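Local coordinates for protein 11S globulin isoform 1 (Cocos nucifera, PDB 5WPW) that serves as a hexameric seed storage protein of coconut, a nutrient reservoir of the 11S globulin family and a potential food allergen, at residues R61-G73 and Y124-T138. The protein carries 2 engineered substitutions. Residues are numbered along the deposited sequence; the frame is centred on the assembly and turned at random.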
ATOM      1  N   ARG A  61      22.197  -5.331  -4.739  1.00 23.82           N
ATOM      2  CA  ARG A  61      22.817  -6.634  -4.998  1.00 22.51           C
ATOM      3  C   ARG A  61      22.359  -7.695  -4.009  1.00 23.08           C
ATOM      4  O   ARG A  61      21.885  -7.395  -2.914  1.00 23.03           O
ATOM      5  CB  ARG A  61      24.348  -6.519  -4.965  1.00 29.84           C
ATOM      6  CG  ARG A  61      24.942  -6.700  -3.618  1.00 28.42           C
ATOM      7  CD  ARG A  61      26.404  -6.317  -3.630  1.00 31.98           C
ATOM      8  NE  ARG A  61      26.553  -4.891  -3.399  1.00 35.53           N
ATOM      9  CZ  ARG A  61      27.705  -4.309  -3.116  1.00 36.37           C
ATOM     10  NH1 ARG A  61      28.809  -5.045  -3.023  1.00 36.90           N
ATOM     11  NH2 ARG A  61      27.747  -3.005  -2.908  1.00 33.91           N
ATOM     12  N   LEU A  62      22.493  -8.965  -4.429  1.00 22.13           N
ATOM     13  CA  LEU A  62      22.404 -10.121  -3.557  1.00 25.25           C
ATOM     14  C   LEU A  62      23.753 -10.815  -3.609  1.00 20.96           C
ATOM     15  O   LEU A  62      24.315 -10.967  -4.699  1.00 23.33           O
ATOM     16  CB  LEU A  62      21.331 -11.122  -4.005  1.00 25.75           C
ATOM     17  CG  LEU A  62      19.875 -10.678  -3.937  1.00 19.21           C
ATOM     18  CD1 LEU A  62      18.997 -11.907  -4.105  1.00 20.87           C
ATOM     19  CD2 LEU A  62      19.605  -9.972  -2.623  1.00 21.73           C
ATOM     20  N   VAL A  63      24.290 -11.145  -2.436  1.00 23.69           N
ATOM     21  CA  VAL A  63      25.532 -11.902  -2.293  1.00 23.30           C
ATOM     22  C   VAL A  63      25.181 -13.294  -1.793  1.00 23.22           C
ATOM     23  O   VAL A  63      24.440 -13.432  -0.814  1.00 30.60           O
ATOM     24  CB  VAL A  63      26.500 -11.208  -1.321  1.00 26.78           C
ATOM     25  CG1 VAL A  63      27.828 -11.968  -1.281  1.00 27.33           C
ATOM     26  CG2 VAL A  63      26.691  -9.746  -1.713  1.00 25.85           C
ATOM     27  N   TYR A  64      25.692 -14.329  -2.452  1.00 21.18           N
ATOM     28  CA  TYR A  64      25.552 -15.684  -1.933  1.00 23.47           C
ATOM     29  C   TYR A  64      26.903 -16.170  -1.423  1.00 24.30           C
ATOM     30  O   TYR A  64      27.880 -16.157  -2.175  1.00 27.54           O
ATOM     31  CB  TYR A  64      25.027 -16.661  -2.992  1.00 24.52           C
ATOM     32  CG  TYR A  64      24.865 -18.081  -2.464  1.00 26.76           C
ATOM     33  CD1 TYR A  64      23.856 -18.405  -1.553  1.00 28.17           C
ATOM     34  CD2 TYR A  64      25.712 -19.096  -2.883  1.00 30.78           C
ATOM     35  CE1 TYR A  64      23.711 -19.708  -1.068  1.00 27.78           C
ATOM     36  CE2 TYR A  64      25.576 -20.391  -2.408  1.00 30.36           C
ATOM     37  CZ  TYR A  64      24.581 -20.686  -1.502  1.00 29.80           C
ATOM     38  OH  TYR A  64      24.456 -21.971  -1.040  1.00 31.56           O
ATOM     39  N   ILE A  65      26.944 -16.615  -0.166  1.00 23.00           N
ATOM     40  CA  ILE A  65      28.163 -17.160   0.444  1.00 26.32           C
ATOM     41  C   ILE A  65      28.261 -18.632   0.030  1.00 26.08           C
ATOM     42  O   ILE A  65      27.584 -19.492   0.594  1.00 26.75           O
ATOM     43  CB  ILE A  65      28.172 -17.003   1.965  1.00 25.72           C
ATOM     44  CG1 ILE A  65      27.898 -15.556   2.391  1.00 24.55           C
ATOM     45  CG2 ILE A  65      29.554 -17.463   2.570  1.00 24.50           C
ATOM     46  CD1 ILE A  65      28.825 -14.613   1.808  1.00 23.61           C
ATOM     47  N   VAL A  66      29.082 -18.903  -0.991  1.00 27.25           N
ATOM     48  CA  VAL A  66      29.362 -20.268  -1.432  1.00 23.92           C
ATOM     49  C   VAL A  66      30.149 -21.034  -0.374  1.00 33.87           C
ATOM     50  O   VAL A  66      29.945 -22.239  -0.171  1.00 30.48           O
ATOM     51  CB  VAL A  66      30.120 -20.230  -2.773  1.00 27.14           C
ATOM     52  CG1 VAL A  66      30.525 -21.654  -3.219  1.00 31.41           C
ATOM     53  CG2 VAL A  66      29.275 -19.574  -3.874  1.00 28.61           C
ATOM     54  N   GLN A  67      31.068 -20.359   0.312  1.00 27.29           N
ATOM     55  CA  GLN A  67      31.985 -21.038   1.211  1.00 30.43           C
ATOM     56  C   GLN A  67      32.460 -20.051   2.265  1.00 34.35           C
ATOM     57  O   GLN A  67      32.613 -18.867   1.968  1.00 33.12           O
ATOM     58  CB  GLN A  67      33.166 -21.588   0.399  1.00 29.70           C
ATOM     59  CG  GLN A  67      34.168 -22.442   1.170  1.00 41.08           C
ATOM     60  CD  GLN A  67      35.414 -22.693   0.335  1.00 40.54           C
ATOM     61  OE1 GLN A  67      35.447 -23.613  -0.482  1.00 42.84           O
ATOM     62  NE2 GLN A  67      36.424 -21.856   0.510  1.00 39.23           N
ATOM     63  N   GLY A  68      32.688 -20.535   3.490  1.00 31.88           N
ATOM     64  CA  GLY A  68      33.373 -19.755   4.505  1.00 35.83           C
ATOM     65  C   GLY A  68      32.424 -19.152   5.517  1.00 34.93           C
ATOM     66  O   GLY A  68      31.201 -19.298   5.450  1.00 32.71           O
ATOM     67  N   ARG A  69      33.019 -18.444   6.475  1.00 33.78           N
ATOM     68  CA  ARG A  69      32.254 -17.688   7.446  1.00 35.89           C
ATOM     69  C   ARG A  69      32.996 -16.401   7.766  1.00 37.43           C
ATOM     70  O   ARG A  69      34.198 -16.267   7.505  1.00 38.29           O
ATOM     71  CB  ARG A  69      31.982 -18.491   8.717  1.00 36.05           C
ATOM     72  CG  ARG A  69      33.221 -18.872   9.495  1.00 42.15           C
ATOM     73  CD  ARG A  69      32.834 -19.510  10.811  1.00 48.06           C
ATOM     74  NE  ARG A  69      32.723 -18.532  11.898  1.00 49.83           N
ATOM     75  CZ  ARG A  69      33.673 -18.313  12.803  1.00 49.55           C
ATOM     76  NH1 ARG A  69      34.812 -18.994  12.748  1.00 53.75           N
ATOM     77  NH2 ARG A  69      33.491 -17.409  13.759  1.00 49.64           N
ATOM     78  N   GLY A  70      32.259 -15.446   8.315  1.00 37.27           N
ATOM     79  CA  GLY A  70      32.862 -14.170   8.640  1.00 36.53           C
ATOM     80  C   GLY A  70      31.869 -13.159   9.175  1.00 30.63           C
ATOM     81  O   GLY A  70      30.803 -13.500   9.688  1.00 32.11           O
ATOM     82  N   ILE A  71      32.260 -11.901   9.053  1.00 27.04           N
ATOM     83  CA  ILE A  71      31.557 -10.771   9.637  1.00 35.43           C
ATOM     84  C   ILE A  71      31.263  -9.800   8.513  1.00 29.00           C
ATOM     85  O   ILE A  71      32.144  -9.515   7.692  1.00 29.79           O
ATOM     86  CB  ILE A  71      32.400 -10.074  10.731  1.00 33.26           C
ATOM     87  CG1 ILE A  71      32.570 -10.969  11.952  1.00 41.80           C
ATOM     88  CG2 ILE A  71      31.761  -8.754  11.142  1.00 34.89           C
ATOM     89  CD1 ILE A  71      33.023 -10.199  13.167  1.00 40.75           C
ATOM     90  N   VAL A  72      30.043  -9.277   8.478  1.00 32.37           N
ATOM     91  CA  VAL A  72      29.669  -8.274   7.491  1.00 31.57           C
ATOM     92  C   VAL A  72      29.170  -7.027   8.208  1.00 29.19           C
ATOM     93  O   VAL A  72      28.482  -7.109   9.232  1.00 31.07           O
ATOM     94  CB  VAL A  72      28.600  -8.805   6.515  1.00 35.39           C
ATOM     95  CG1 VAL A  72      27.802  -7.673   5.973  1.00 37.78           C
ATOM     96  CG2 VAL A  72      29.260  -9.542   5.375  1.00 37.69           C
ATOM     97  N   GLY A  73      29.536  -5.870   7.673  1.00 29.67           N
ATOM     98  CA  GLY A  73      29.003  -4.608   8.143  1.00 28.51           C
ATOM     99  C   GLY A  73      28.306  -3.840   7.035  1.00 29.19           C
ATOM    100  O   GLY A  73      28.841  -3.661   5.928  1.00 26.68           O
ATOM    101  N   TYR A 124      29.383  -0.886   2.744  1.00 23.53           N
ATOM    102  CA  TYR A 124      29.418  -2.312   3.052  1.00 28.66           C
ATOM    103  C   TYR A 124      30.869  -2.764   3.201  1.00 28.50           C
ATOM    104  O   TYR A 124      31.718  -2.352   2.405  1.00 30.98           O
ATOM    105  CB  TYR A 124      28.756  -3.076   1.909  1.00 25.80           C
ATOM    106  CG  TYR A 124      28.871  -4.583   1.892  1.00 30.78           C
ATOM    107  CD1 TYR A 124      28.058  -5.361   2.696  1.00 31.59           C
ATOM    108  CD2 TYR A 124      29.745  -5.229   1.021  1.00 32.73           C
ATOM    109  CE1 TYR A 124      28.127  -6.740   2.673  1.00 35.04           C
ATOM    110  CE2 TYR A 124      29.820  -6.623   0.986  1.00 34.43           C
ATOM    111  CZ  TYR A 124      29.006  -7.367   1.821  1.00 40.62           C
ATOM    112  OH  TYR A 124      29.050  -8.746   1.814  1.00 42.26           O
ATOM    113  N   TRP A 125      31.145  -3.627   4.188  1.00 25.65           N
ATOM    114  CA  TRP A 125      32.463  -4.248   4.332  1.00 26.45           C
ATOM    115  C   TRP A 125      32.300  -5.677   4.852  1.00 29.69           C
ATOM    116  O   TRP A 125      31.266  -6.040   5.426  1.00 28.40           O
ATOM    117  CB  TRP A 125      33.391  -3.406   5.255  1.00 24.32           C
ATOM    118  CG  TRP A 125      32.869  -3.187   6.645  1.00 27.14           C
ATOM    119  CD1 TRP A 125      32.171  -2.092   7.096  1.00 31.09           C
ATOM    120  CD2 TRP A 125      33.019  -4.054   7.771  1.00 23.34           C
ATOM    121  NE1 TRP A 125      31.868  -2.240   8.424  1.00 26.18           N
ATOM    122  CE2 TRP A 125      32.366  -3.441   8.861  1.00 22.24           C
ATOM    123  CE3 TRP A 125      33.625  -5.309   7.960  1.00 26.46           C
ATOM    124  CZ2 TRP A 125      32.305  -4.026  10.122  1.00 26.38           C
ATOM    125  CZ3 TRP A 125      33.563  -5.896   9.219  1.00 25.99           C
ATOM    126  CH2 TRP A 125      32.904  -5.255  10.284  1.00 25.72           C
ATOM    127  N   CYS A 126      33.354  -6.477   4.681  1.00 26.45           N
ATOM    128  CA  CYS A 126      33.275  -7.930   4.834  1.00 28.22           C
ATOM    129  C   CYS A 126      34.602  -8.442   5.357  1.00 26.59           C
ATOM    130  O   CYS A 126      35.629  -8.178   4.731  1.00 28.55           O
ATOM    131  CB  CYS A 126      32.987  -8.599   3.493  1.00 25.38           C
ATOM    132  SG  CYS A 126      32.788 -10.375   3.592  1.00 37.34           S
ATOM    133  N   TYR A 127      34.581  -9.187   6.460  1.00 27.53           N
ATOM    134  CA  TYR A 127      35.822  -9.699   7.054  1.00 29.99           C
ATOM    135  C   TYR A 127      35.731 -11.208   7.271  1.00 29.82           C
ATOM    136  O   TYR A 127      34.756 -11.707   7.852  1.00 32.02           O
ATOM    137  CB  TYR A 127      36.129  -8.987   8.370  1.00 26.58           C
ATOM    138  CG  TYR A 127      37.318  -9.565   9.152  1.00 28.93           C
ATOM    139  CD1 TYR A 127      38.629  -9.366   8.720  1.00 33.89           C
ATOM    140  CD2 TYR A 127      37.118 -10.298  10.324  1.00 36.30           C
ATOM    141  CE1 TYR A 127      39.735  -9.897   9.449  1.00 31.27           C
ATOM    142  CE2 TYR A 127      38.210 -10.842  11.059  1.00 30.45           C
ATOM    143  CZ  TYR A 127      39.507 -10.630  10.615  1.00 36.55           C
ATOM    144  OH  TYR A 127      40.585 -11.154  11.345  1.00 36.59           O
ATOM    145  N   ASN A 128      36.770 -11.926   6.842  1.00 31.60           N
ATOM    146  CA  ASN A 128      36.855 -13.379   6.990  1.00 34.12           C
ATOM    147  C   ASN A 128      37.574 -13.709   8.290  1.00 41.64           C
ATOM    148  O   ASN A 128      38.792 -13.573   8.375  1.00 34.15           O
ATOM    149  CB  ASN A 128      37.587 -13.984   5.792  1.00 33.77           C
ATOM    150  CG  ASN A 128      37.703 -15.504   5.869  1.00 33.17           C
ATOM    151  OD1 ASN A 128      37.204 -16.145   6.804  1.00 31.50           O
ATOM    152  ND2 ASN A 128      38.337 -16.081   4.870  1.00 33.33           N
ATOM    153  N   ASN A 129      36.827 -14.155   9.298  1.00 35.90           N
ATOM    154  CA  ASN A 129      37.415 -14.498  10.585  1.00 41.94           C
ATOM    155  C   ASN A 129      37.513 -16.000  10.815  1.00 45.51           C
ATOM    156  O   ASN A 129      37.767 -16.428  11.943  1.00 46.18           O
ATOM    157  CB  ASN A 129      36.621 -13.857  11.718  1.00 44.13           C
ATOM    158  CG  ASN A 129      35.209 -14.371  11.792  1.00 43.34           C
ATOM    159  OD1 ASN A 129      34.764 -15.167  10.962  1.00 44.78           O
ATOM    160  ND2 ASN A 129      34.491 -13.913  12.782  1.00 47.02           N
ATOM    161  N   GLY A 130      37.283 -16.804   9.786  1.00 43.15           N
ATOM    162  CA  GLY A 130      37.506 -18.231   9.853  1.00 45.29           C
ATOM    163  C   GLY A 130      38.885 -18.556   9.330  1.00 44.92           C
ATOM    164  O   GLY A 130      39.705 -17.675   9.068  1.00 46.46           O
ATOM    165  N   GLU A 131      39.141 -19.847   9.152  1.00 45.78           N
ATOM    166  CA  GLU A 131      40.436 -20.256   8.630  1.00 47.54           C
ATOM    167  C   GLU A 131      40.370 -20.790   7.210  1.00 49.22           C
ATOM    168  O   GLU A 131      41.422 -21.058   6.616  1.00 49.71           O
ATOM    169  CB  GLU A 131      41.087 -21.301   9.545  1.00 51.57           C
ATOM    170  CG  GLU A 131      42.606 -21.178   9.580  1.00 45.18           C
ATOM    171  CD  GLU A 131      43.098 -19.997  10.414  1.00 45.78           C
ATOM    172  OE1 GLU A 131      43.904 -19.192   9.894  1.00 44.58           O
ATOM    173  OE2 GLU A 131      42.687 -19.878  11.597  1.00 47.22           O
ATOM    174  N   ASN A 132      39.186 -20.942   6.656  1.00 42.94           N
ATOM    175  CA  ASN A 132      39.054 -21.275   5.255  1.00 44.45           C
ATOM    176  C   ASN A 132      38.689 -20.023   4.457  1.00 39.98           C
ATOM    177  O   ASN A 132      38.132 -19.070   5.012  1.00 42.42           O
ATOM    178  CB  ASN A 132      37.983 -22.354   5.069  1.00 43.38           C
ATOM    179  CG  ASN A 132      36.575 -21.849   5.360  1.00 44.64           C
ATOM    180  OD1 ASN A 132      35.767 -21.700   4.446  1.00 48.47           O
ATOM    181  ND2 ASN A 132      36.278 -21.578   6.637  1.00 48.87           N
ATOM    182  N   PRO A 133      39.012 -19.957   3.170  1.00 34.31           N
ATOM    183  CA  PRO A 133      38.664 -18.763   2.397  1.00 37.93           C
ATOM    184  C   PRO A 133      37.152 -18.627   2.243  1.00 35.54           C
ATOM    185  O   PRO A 133      36.416 -19.614   2.201  1.00 34.77           O
ATOM    186  CB  PRO A 133      39.343 -19.000   1.038  1.00 38.63           C
ATOM    187  CG  PRO A 133      40.303 -20.166   1.265  1.00 37.47           C
ATOM    188  CD  PRO A 133      39.680 -20.975   2.342  1.00 39.11           C
ATOM    189  N   VAL A 134      36.697 -17.387   2.184  1.00 35.48           N
ATOM    190  CA  VAL A 134      35.310 -17.092   1.835  1.00 32.94           C
ATOM    191  C   VAL A 134      35.227 -16.970   0.323  1.00 29.35           C
ATOM    192  O   VAL A 134      36.092 -16.362  -0.315  1.00 32.38           O
ATOM    193  CB  VAL A 134      34.823 -15.802   2.530  1.00 35.11           C
ATOM    194  CG1 VAL A 134      33.507 -15.313   1.912  1.00 30.02           C
ATOM    195  CG2 VAL A 134      34.680 -16.023   4.037  1.00 34.74           C
ATOM    196  N   VAL A 135      34.211 -17.583  -0.269  1.00 30.15           N
ATOM    197  CA  VAL A 135      33.921 -17.410  -1.679  1.00 27.05           C
ATOM    198  C   VAL A 135      32.505 -16.845  -1.770  1.00 28.35           C
ATOM    199  O   VAL A 135      31.546 -17.482  -1.312  1.00 27.83           O
ATOM    200  CB  VAL A 135      34.063 -18.723  -2.463  1.00 31.39           C
ATOM    201  CG1 VAL A 135      33.867 -18.464  -3.941  1.00 35.18           C
ATOM    202  CG2 VAL A 135      35.466 -19.325  -2.227  1.00 30.74           C
ATOM    203  N   ALA A 136      32.389 -15.637  -2.305  1.00 28.39           N
ATOM    204  CA  ALA A 136      31.114 -14.942  -2.434  1.00 30.19           C
ATOM    205  C   ALA A 136      30.777 -14.761  -3.903  1.00 30.92           C
ATOM    206  O   ALA A 136      31.638 -14.366  -4.696  1.00 34.00           O
ATOM    207  CB  ALA A 136      31.174 -13.568  -1.749  1.00 29.54           C
ATOM    208  N   ILE A 137      29.528 -15.047  -4.280  1.00 31.22           N
ATOM    209  CA  ILE A 137      29.060 -14.726  -5.621  1.00 27.73           C
ATOM    210  C   ILE A 137      28.008 -13.631  -5.501  1.00 28.96           C
ATOM    211  O   ILE A 137      27.034 -13.774  -4.749  1.00 27.49           O
ATOM    212  CB  ILE A 137      28.509 -15.951  -6.364  1.00 30.93           C
ATOM    213  CG1 ILE A 137      27.778 -15.459  -7.596  1.00 31.53           C
ATOM    214  CG2 ILE A 137      27.587 -16.741  -5.483  1.00 36.70           C
ATOM    215  CD1 ILE A 137      27.451 -16.486  -8.576  1.00 39.64           C
ATOM    216  N   THR A 138      28.230 -12.532  -6.217  1.00 26.29           N
ATOM    217  CA  THR A 138      27.408 -11.325  -6.133  1.00 27.27           C
ATOM    218  C   THR A 138      26.757 -11.015  -7.467  1.00 25.24           C
ATOM    219  O   THR A 138      27.447 -10.964  -8.493  1.00 27.03           O
ATOM    220  CB  THR A 138      28.268 -10.139  -5.719  1.00 29.47           C
ATOM    221  OG1 THR A 138      28.641 -10.304  -4.355  1.00 30.81           O
ATOM    222  CG2 THR A 138      27.508  -8.838  -5.913  1.00 28.94           C
TER
HETATM  223  O   HOH W   1      29.764  -7.763  -2.792  1.00 36.39           O
HETATM  224  O   HOH W   2      35.808 -18.518   6.765  1.00 37.22           O
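Gln67 and Val135 sit where two antiparallel strands, 61-67 and 134-138, fall out of step: two residues, Val66 and Gln67, are set against the single Val135, a classic beta bulge. The carbonyl of Val135 receives two weak hydrogen bonds, from Val66 N and Gln67 N. From the bulge the Gln67 side chain runs toward the N-terminal end of the partner strand. Its CB packs 4.1 Å from Val135 CB; with CG anti to the backbone N (chi1 -175°) and the chain extended, CG passes 3.8 Å from Pro133 O, and CD lies beside the same oxygen (3.7 Å). At the tip NE2 gives that carbonyl oxygen a nearly straight bond (2.8 Å, 169°), the acceptor lying in the amide plane while the donor stands above the carbonyl plane. Glutamine thus supplies both reach and an N-H.

Beyond the bulge the first segment crosses to the second sheet of the N-terminal cupin barrel, as the other arrives from it, and there strands 70-73 and 124-127 pair through Ile71 with Tyr127 and Gly73 with Trp125. Asn128 OD1 closes an Asx turn on Gly130 N, and its ND2 reaches Asn132 O (3.0 Å) and also Ile46 O, so one amide ties the loop together. Gly73, lacking a side chain, lets the Trp125 indole lie flat over it, CA 3.8 Å from the centroid of the five-membered ring in a CH-pi contact; this face packs on Pro385 of a neighbouring subunit.

On the inner face, Val72 CG1 meets Tyr124 CE1 at 3.4 Å, and Val72 and Cys126 both pack on Phe110. At the far end Arg61 CD lies 3.6 Å from Thr138 CG2, while water 1 bridges Arg61 NH1 and Thr138 OG1. Backbone pairs thus fix the strands, and the amides of Gln67 and Asn128 satisfy carbonyls where the regular ladder is interrupted.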